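Local coordinates for OBG-type G domain-containing protein (Pyrococcus horikoshii, PDB 2E87), which is of unknown cellular function but binds GDP and is probably a GTPase of the Obg type, related to the nucleolar GTP-binding protein NOG1, at residues D83-R88 against S196-T201; E16-A21 against S138-I143; Y78-D83 against I240-Y245. All blocks are in the same frame, centred on the assembly; numbering follows the deposited sequence.

Contacts 1 and 3 are two neighbouring parts of one domain interface, their centres about 9 Å apart. Both use helix 76-86 of the N-terminal helical region: contact 1 sets its later residues against the loop 196-201, contact 3 its earlier ones against 240-245. The second segments also touch each other, Tyr197 OH lying 3.3 Å from Leu243 CD2. Contact 2 belongs to the helical bundle itself, with its centre about 31 Å from that of contact 1 and about 35 Å from that of contact 3. None of the three lies at the GDP site, which includes Lys180, Ser181, Asn288 and Asp291 of the G domain.

Contact 1. Residues D83-R88 against S196-T201; sequences DVLVDR and SYPFTT
The loop carrying the YPFTT sequence, which probably corresponds to the switch I (G2) region of Obg-type GTPases, sets Pro198 and Phe199 against Val84 and Leu85 of the N-terminal helical domain. The meeting is wholly apolar. Leu85 CD2 rests 3.7 Å from Pro198 CG, the two side chains standing roughly perpendicular. Leu85 CG adds a second touch on the same ring carbon. Val84 takes the other partner: its CG1 meets the rim of the Phe199 ring in the ring plane, 3.7 Å from CE1, and so abuts an edge instead of covering a face. With CG1 anti to the backbone N (chi1 158°), this methyl points to the loop and touches both residues, lying 4.2 Å from Pro198 CB.

A type II beta turn from Tyr197 to Thr200 presents the two rings, with Pro198 and Phe199 at its corners. Phe199 adopts the positive phi of the third turn position. Thr200 OG1 donates to Tyr197 O over 2.7 Å, reinforcing the weak Thr200 N to Tyr197 O bond of the turn. At the far end of the helical segment, Asp83 OD2 accepts Arg88 N at 2.9 Å, from above the carboxylate plane, and ties residues on either side of the helix break at Asp87.

Helix 234-241 borders the contact, with Gln238 on Val84 and Ile235, Glu236 and Ala239 on Phe199. Val156 of helix 144-156 touches Leu85, while the loop itself links strands 193-195 and 204-211 at one margin of the G-domain sheet.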
# COMPACT_ATOMS: atom_id res chain seq x y z
N ASP A 83 -6.21 -3.00 0.24
CA ASP A 83 -7.51 -3.60 0.35
C ASP A 83 -7.69 -4.11 1.78
O ASP A 83 -8.74 -3.93 2.38
CB ASP A 83 -7.63 -4.76 -0.65
CG ASP A 83 -9.04 -5.35 -0.71
OD1 ASP A 83 -9.17 -6.47 -1.23
OD2 ASP A 83 -10.01 -4.71 -0.25
N VAL A 84 -6.66 -4.73 2.33
CA VAL A 84 -6.74 -5.25 3.69
C VAL A 84 -6.95 -4.15 4.72
O VAL A 84 -7.73 -4.31 5.64
CB VAL A 84 -5.46 -6.04 4.08
CG1 VAL A 84 -5.32 -6.09 5.59
CG2 VAL A 84 -5.54 -7.44 3.54
N LEU A 85 -6.26 -3.04 4.56
CA LEU A 85 -6.34 -1.95 5.52
C LEU A 85 -7.55 -1.01 5.45
O LEU A 85 -8.03 -0.55 6.49
CB LEU A 85 -5.07 -1.10 5.44
CG LEU A 85 -3.75 -1.76 5.80
CD1 LEU A 85 -2.60 -0.78 5.64
CD2 LEU A 85 -3.82 -2.25 7.23
N VAL A 86 -8.05 -0.72 4.26
CA VAL A 86 -9.15 0.23 4.15
C VAL A 86 -10.27 -0.17 3.21
O VAL A 86 -11.24 0.56 3.06
CB VAL A 86 -8.60 1.61 3.70
CG1 VAL A 86 -7.44 2.01 4.58
CG2 VAL A 86 -8.13 1.55 2.25
N ASP A 87 -10.10 -1.33 2.58
CA ASP A 87 -11.06 -1.88 1.61
C ASP A 87 -11.03 -1.21 0.25
O ASP A 87 -11.52 -0.10 0.08
CB ASP A 87 -12.50 -1.84 2.15
CG ASP A 87 -13.44 -2.64 1.28
OD1 ASP A 87 -14.08 -2.06 0.38
OD2 ASP A 87 -13.52 -3.87 1.47
N ARG A 88 -10.48 -1.92 -0.73
CA ARG A 88 -10.35 -1.39 -2.08
C ARG A 88 -11.63 -0.82 -2.70
O ARG A 88 -11.60 0.27 -3.28
CB ARG A 88 -9.82 -2.47 -3.02
CG ARG A 88 -9.51 -1.94 -4.41
CD ARG A 88 -9.77 -2.99 -5.48
NE ARG A 88 -8.96 -4.18 -5.29
CZ ARG A 88 -7.72 -4.32 -5.76
NH1 ARG A 88 -7.15 -3.34 -6.45
NH2 ARG A 88 -7.06 -5.45 -5.53
N SER A 196 6.41 -2.45 9.16
CA SER A 196 5.12 -2.66 9.80
C SER A 196 4.37 -3.64 8.93
O SER A 196 4.53 -3.62 7.71
CB SER A 196 4.35 -1.36 9.87
OG SER A 196 4.93 -0.49 10.82
N TYR A 197 3.59 -4.52 9.53
CA TYR A 197 2.83 -5.44 8.71
C TYR A 197 1.48 -5.74 9.35
O TYR A 197 1.40 -6.08 10.53
CB TYR A 197 3.60 -6.73 8.49
CG TYR A 197 3.17 -7.44 7.24
CD1 TYR A 197 3.89 -7.31 6.05
CD2 TYR A 197 2.02 -8.23 7.24
CE1 TYR A 197 3.47 -7.96 4.89
CE2 TYR A 197 1.60 -8.88 6.10
CZ TYR A 197 2.32 -8.75 4.93
OH TYR A 197 1.90 -9.46 3.83
N PRO A 198 0.40 -5.62 8.57
CA PRO A 198 -0.95 -5.89 9.08
C PRO A 198 -1.06 -7.24 9.79
O PRO A 198 -0.57 -8.25 9.29
CB PRO A 198 -1.80 -5.83 7.81
CG PRO A 198 -1.09 -4.77 7.01
CD PRO A 198 0.36 -5.17 7.17
N PHE A 199 -1.68 -7.24 10.97
CA PHE A 199 -1.88 -8.45 11.77
C PHE A 199 -0.64 -9.04 12.44
O PHE A 199 -0.60 -10.22 12.77
CB PHE A 199 -2.57 -9.54 10.94
CG PHE A 199 -3.91 -9.13 10.41
CD1 PHE A 199 -4.02 -8.40 9.24
CD2 PHE A 199 -5.06 -9.40 11.14
CE1 PHE A 199 -5.25 -7.94 8.80
CE2 PHE A 199 -6.30 -8.95 10.71
CZ PHE A 199 -6.40 -8.21 9.53
N THR A 200 0.39 -8.22 12.62
CA THR A 200 1.58 -8.71 13.29
C THR A 200 1.73 -7.86 14.54
O THR A 200 1.28 -6.71 14.59
CB THR A 200 2.88 -8.58 12.45
OG1 THR A 200 3.18 -7.20 12.22
CG2 THR A 200 2.74 -9.33 11.13
N THR A 201 2.35 -8.46 15.54
CA THR A 201 2.58 -7.80 16.81
C THR A 201 3.63 -6.70 16.69
O THR A 201 3.33 -5.53 16.88
CB THR A 201 3.04 -8.83 17.88
OG1 THR A 201 4.15 -9.59 17.37
CG2 THR A 201 1.90 -9.81 18.20

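Contact 2. Residues E16-A21 against S138-I143; sequences ELIDKA and SVLRDI
Apolar packing carries most of this contact, with Leu140 of helix 122-142 reaching toward Leu17 and Ile18 of helix 14-30. Both branches of Leu140 are used. Its CD1 lies 3.8 Å from Ile18 CG1 and 3.9 Å from Leu17 CD1, so this one methyl touches two consecutive residues of the opposing helix. CD2 meets Leu17 alone, again through Leu17 CD1. The approaches differ: Ile18 and Leu140 lie alongside and point opposite ways, whereas Leu17 stands crosswise to Leu140. Ile18 has CG1 anti to its carbonyl carbon (chi1 -70°), and the extended remainder of its chain carries CD1 to the Arg141 head group. Leu17 also packs on Val57, Asn60 and Leu61 of helix 38-67, and Val139 touches Trp100 and Ala101 of helix 88-117.

At Arg141 the second kind of interaction begins, a methyl laid over a flat cation. Ile18 CD1 stands 3.6 Å above one face of the Arg141 guanidinium, displaced toward the rim, with NH2 the nearest atom at 3.7 Å. The extended aliphatic chain of Arg141 from CG to NE lets the head group reach the isoleucine from the exposed side of the contact.

Charge plays a minor part. Arg141 NE forms a long, weak ion pair with Asp15 OD1, while the carboxylate of Asp19 is too far from the guanidinium to touch it.

The local helix axes approach to 10.3 Å and run nearly antiparallel, at 154°, an arrangement characteristic of an antiparallel helical bundle, here that of the NOG1-type N-terminal domain.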
# COMPACT_ATOMS: atom_id res chain seq x y z
N GLU A 16 -15.70 22.32 6.50
CA GLU A 16 -14.47 23.09 6.35
C GLU A 16 -14.35 23.60 4.93
O GLU A 16 -13.88 24.71 4.71
CB GLU A 16 -13.24 22.25 6.73
CG GLU A 16 -13.30 21.64 8.12
CD GLU A 16 -12.19 20.61 8.40
OE1 GLU A 16 -11.77 19.88 7.47
OE2 GLU A 16 -11.76 20.51 9.58
N LEU A 17 -14.77 22.80 3.95
CA LEU A 17 -14.67 23.23 2.56
C LEU A 17 -15.68 24.33 2.30
O LEU A 17 -15.40 25.30 1.60
CB LEU A 17 -14.95 22.06 1.61
CG LEU A 17 -13.90 21.73 0.54
CD1 LEU A 17 -14.63 21.16 -0.68
CD2 LEU A 17 -13.10 22.95 0.14
N ILE A 18 -16.87 24.16 2.86
CA ILE A 18 -17.92 25.15 2.69
C ILE A 18 -17.43 26.48 3.25
O ILE A 18 -17.47 27.50 2.57
CB ILE A 18 -19.20 24.73 3.44
CG1 ILE A 18 -19.84 23.54 2.74
CG2 ILE A 18 -20.17 25.90 3.52
CD1 ILE A 18 -20.99 22.91 3.53
N ASP A 19 -16.96 26.46 4.49
CA ASP A 19 -16.48 27.66 5.13
C ASP A 19 -15.33 28.31 4.36
O ASP A 19 -15.31 29.52 4.17
CB ASP A 19 -16.06 27.36 6.57
CG ASP A 19 -17.26 27.14 7.48
OD1 ASP A 19 -18.39 26.96 6.97
OD2 ASP A 19 -17.07 27.14 8.72
N LYS A 20 -14.38 27.49 3.91
CA LYS A 20 -13.24 28.01 3.17
C LYS A 20 -13.75 28.70 1.91
O LYS A 20 -13.38 29.83 1.61
CB LYS A 20 -12.30 26.87 2.78
CG LYS A 20 -10.97 27.30 2.18
CD LYS A 20 -10.14 26.07 1.79
CE LYS A 20 -8.67 26.40 1.55
NZ LYS A 20 -8.04 26.91 2.81
N ALA A 21 -14.63 28.02 1.18
CA ALA A 21 -15.18 28.55 -0.05
C ALA A 21 -16.02 29.82 0.15
O ALA A 21 -15.87 30.78 -0.60
CB ALA A 21 -15.99 27.48 -0.74
N SER A 138 -24.97 21.43 -0.12
CA SER A 138 -25.66 20.15 -0.15
C SER A 138 -24.86 19.06 -0.87
O SER A 138 -24.78 17.92 -0.40
CB SER A 138 -27.03 20.33 -0.81
OG SER A 138 -27.66 19.09 -1.02
N VAL A 139 -24.28 19.39 -2.02
CA VAL A 139 -23.48 18.41 -2.75
C VAL A 139 -22.33 17.96 -1.85
O VAL A 139 -22.06 16.77 -1.74
CB VAL A 139 -22.91 19.01 -4.08
CG1 VAL A 139 -21.92 18.06 -4.72
CG2 VAL A 139 -24.05 19.27 -5.05
N LEU A 140 -21.69 18.90 -1.17
CA LEU A 140 -20.57 18.55 -0.29
C LEU A 140 -21.01 17.72 0.91
O LEU A 140 -20.27 16.85 1.39
CB LEU A 140 -19.83 19.80 0.20
CG LEU A 140 -19.12 20.60 -0.90
CD1 LEU A 140 -18.44 21.85 -0.31
CD2 LEU A 140 -18.11 19.67 -1.58
N ARG A 141 -22.22 18.00 1.41
CA ARG A 141 -22.70 17.21 2.53
C ARG A 141 -23.06 15.82 2.05
O ARG A 141 -22.98 14.87 2.81
CB ARG A 141 -23.87 17.89 3.24
CG ARG A 141 -23.39 19.12 3.99
CD ARG A 141 -24.45 19.78 4.83
NE ARG A 141 -23.96 21.03 5.42
CZ ARG A 141 -24.42 22.24 5.11
NH1 ARG A 141 -25.39 22.37 4.21
NH2 ARG A 141 -23.92 23.32 5.71
N ASP A 142 -23.41 15.68 0.78
CA ASP A 142 -23.72 14.36 0.25
C ASP A 142 -22.47 13.46 0.35
O ASP A 142 -22.59 12.25 0.55
CB ASP A 142 -24.15 14.42 -1.22
CG ASP A 142 -25.51 15.05 -1.43
OD1 ASP A 142 -26.33 15.05 -0.49
OD2 ASP A 142 -25.76 15.54 -2.56
N ILE A 143 -21.28 14.05 0.19
CA ILE A 143 -20.05 13.25 0.25
C ILE A 143 -19.22 13.41 1.53
O ILE A 143 -18.11 12.89 1.60
CB ILE A 143 -19.10 13.55 -0.95
CG1 ILE A 143 -18.57 14.97 -0.87
CG2 ILE A 143 -19.81 13.32 -2.27
CD1 ILE A 143 -17.42 15.24 -1.82

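Contact 3. Residues Y78-D83 against I240-Y245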
# COMPACT_ATOMS: atom_id res chain seq x y z
N TYR A 78 0.94 -4.00 -2.80
CA TYR A 78 0.30 -2.87 -2.12
C TYR A 78 -1.21 -2.84 -2.40
O TYR A 78 -2.00 -2.45 -1.54
CB TYR A 78 0.94 -1.55 -2.53
CG TYR A 78 2.20 -1.22 -1.75
CD1 TYR A 78 2.29 -1.51 -0.40
CD2 TYR A 78 3.29 -0.59 -2.36
CE1 TYR A 78 3.41 -1.21 0.34
CE2 TYR A 78 4.43 -0.27 -1.62
CZ TYR A 78 4.48 -0.59 -0.27
OH TYR A 78 5.58 -0.28 0.50
N GLN A 79 -1.61 -3.27 -3.59
CA GLN A 79 -3.04 -3.29 -3.88
C GLN A 79 -3.69 -4.24 -2.88
O GLN A 79 -4.76 -3.98 -2.35
CB GLN A 79 -3.28 -3.79 -5.30
CG GLN A 79 -3.06 -2.72 -6.34
CD GLN A 79 -3.23 -3.24 -7.75
OE1 GLN A 79 -4.17 -3.97 -8.05
NE2 GLN A 79 -2.32 -2.85 -8.63
N GLU A 80 -3.01 -5.34 -2.61
CA GLU A 80 -3.54 -6.31 -1.68
C GLU A 80 -3.58 -5.75 -0.24
O GLU A 80 -4.60 -5.84 0.44
CB GLU A 80 -2.70 -7.58 -1.76
CG GLU A 80 -3.44 -8.84 -1.47
CD GLU A 80 -4.70 -8.99 -2.28
OE1 GLU A 80 -4.70 -8.69 -3.49
OE2 GLU A 80 -5.71 -9.42 -1.70
N LEU A 81 -2.50 -5.15 0.23
CA LEU A 81 -2.53 -4.63 1.58
C LEU A 81 -3.42 -3.40 1.72
O LEU A 81 -4.00 -3.19 2.78
CB LEU A 81 -1.12 -4.34 2.08
CG LEU A 81 -0.24 -5.58 2.25
CD1 LEU A 81 1.01 -5.17 2.95
CD2 LEU A 81 -0.93 -6.63 3.06
N VAL A 82 -3.54 -2.59 0.67
CA VAL A 82 -4.42 -1.43 0.72
C VAL A 82 -5.85 -1.94 0.96
O VAL A 82 -6.61 -1.40 1.77
CB VAL A 82 -4.41 -0.64 -0.62
CG1 VAL A 82 -5.66 0.25 -0.74
CG2 VAL A 82 -3.14 0.22 -0.70
N ASP A 83 -6.21 -3.00 0.24
CA ASP A 83 -7.51 -3.60 0.35
C ASP A 83 -7.69 -4.11 1.78
O ASP A 83 -8.74 -3.93 2.38
CB ASP A 83 -7.63 -4.76 -0.65
CG ASP A 83 -9.04 -5.35 -0.71
OD1 ASP A 83 -9.17 -6.47 -1.23
OD2 ASP A 83 -10.01 -4.71 -0.25
N ILE A 240 -1.68 -12.21 4.71
CA ILE A 240 -0.59 -13.19 4.71
C ILE A 240 -0.31 -13.61 3.28
O ILE A 240 0.83 -13.61 2.84
CB ILE A 240 -0.99 -14.45 5.51
CG1 ILE A 240 -1.11 -14.11 6.99
CG2 ILE A 240 0.03 -15.56 5.29
CD1 ILE A 240 -1.87 -15.18 7.78
N LEU A 241 -1.37 -13.96 2.55
CA LEU A 241 -1.20 -14.40 1.18
C LEU A 241 -0.71 -13.33 0.24
O LEU A 241 -0.33 -13.62 -0.90
CB LEU A 241 -2.50 -15.01 0.65
CG LEU A 241 -3.00 -16.26 1.38
CD1 LEU A 241 -4.22 -16.80 0.65
CD2 LEU A 241 -1.91 -17.32 1.43
N ALA A 242 -0.72 -12.08 0.70
CA ALA A 242 -0.24 -10.97 -0.12
C ALA A 242 1.26 -11.18 -0.41
O ALA A 242 1.77 -10.68 -1.41
CB ALA A 242 -0.44 -9.64 0.62
N LEU A 243 1.94 -11.93 0.46
CA LEU A 243 3.37 -12.20 0.29
C LEU A 243 3.66 -12.86 -1.06
O LEU A 243 4.79 -12.84 -1.52
CB LEU A 243 3.89 -13.09 1.45
CG LEU A 243 3.77 -12.48 2.87
CD1 LEU A 243 4.26 -13.46 3.92
CD2 LEU A 243 4.55 -11.19 2.95
N ARG A 244 2.63 -13.42 -1.70
CA ARG A 244 2.78 -14.05 -3.02
C ARG A 244 3.25 -13.02 -4.03
O ARG A 244 3.96 -13.36 -5.00
CB ARG A 244 1.44 -14.59 -3.54
CG ARG A 244 0.77 -15.67 -2.71
CD ARG A 244 -0.54 -16.11 -3.39
NE ARG A 244 -1.29 -17.07 -2.58
CZ ARG A 244 -2.46 -17.61 -2.93
NH1 ARG A 244 -3.02 -17.27 -4.08
NH2 ARG A 244 -3.07 -18.47 -2.12
N TYR A 245 2.86 -11.77 -3.83
CA TYR A 245 3.22 -10.69 -4.74
C TYR A 245 4.53 -9.97 -4.42
O TYR A 245 4.99 -9.13 -5.20
CB TYR A 245 2.07 -9.68 -4.79
CG TYR A 245 0.77 -10.33 -5.19
CD1 TYR A 245 -0.37 -10.18 -4.42
CD2 TYR A 245 0.68 -11.08 -6.36
CE1 TYR A 245 -1.57 -10.76 -4.79
CE2 TYR A 245 -0.51 -11.67 -6.74
CZ TYR A 245 -1.63 -11.51 -5.96
OH TYR A 245 -2.82 -12.08 -6.34
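Glu80 lays its aliphatic stem over the methyl of Ala242, with Glu80 CG 3.7 Å from Ala242 CB and Glu80 CB only slightly farther away. The small alanine lets the two backbones come close, the CA atoms of Glu80 and Ala242 being 5.9 Å apart. The glutamate chain bends about its CB-CG bond (chi2 52°), which turns the carboxylate away from the methyl.

Leu81, the next residue on helix 76-86, reaches the same methyl, its CD2 ending 3.9 Å from Ala242 CB. The buried Ala242 methyl thus meets both an apolar side chain and the hydrocarbon part of a charged one.

At its polar end Glu80 splits its oxygens. OE1 lies 4.0 Å from Tyr245 CE1, approaching obliquely, with the carboxylate and ring planes 44° apart. OE2 accepts a hydrogen bond from Gln238 NE2 on helix 234-241, which probably fixes how the head group is turned. The same amide nitrogen also bonds Asp83 OD1, so two acidic residues about one helical turn apart on helix 76-86 share one glutamine.

On the opposing segment, three successive backbone bonds, Leu243 N to Ile240 O, Arg244 N to Leu241 O and Tyr245 N to Ala242 O, keep the chain coiled and present Ala242 and Tyr245 to the same partner.

Around the pair, Tyr245 packs on Lys76 and Phe77 at the start of helix 76-86, Leu81 touches Pro161, and Leu243 meets Tyr197 of the loop between strands 193-195 and 204-211, joining the helical domain to the G domain at the end of helix 234-241.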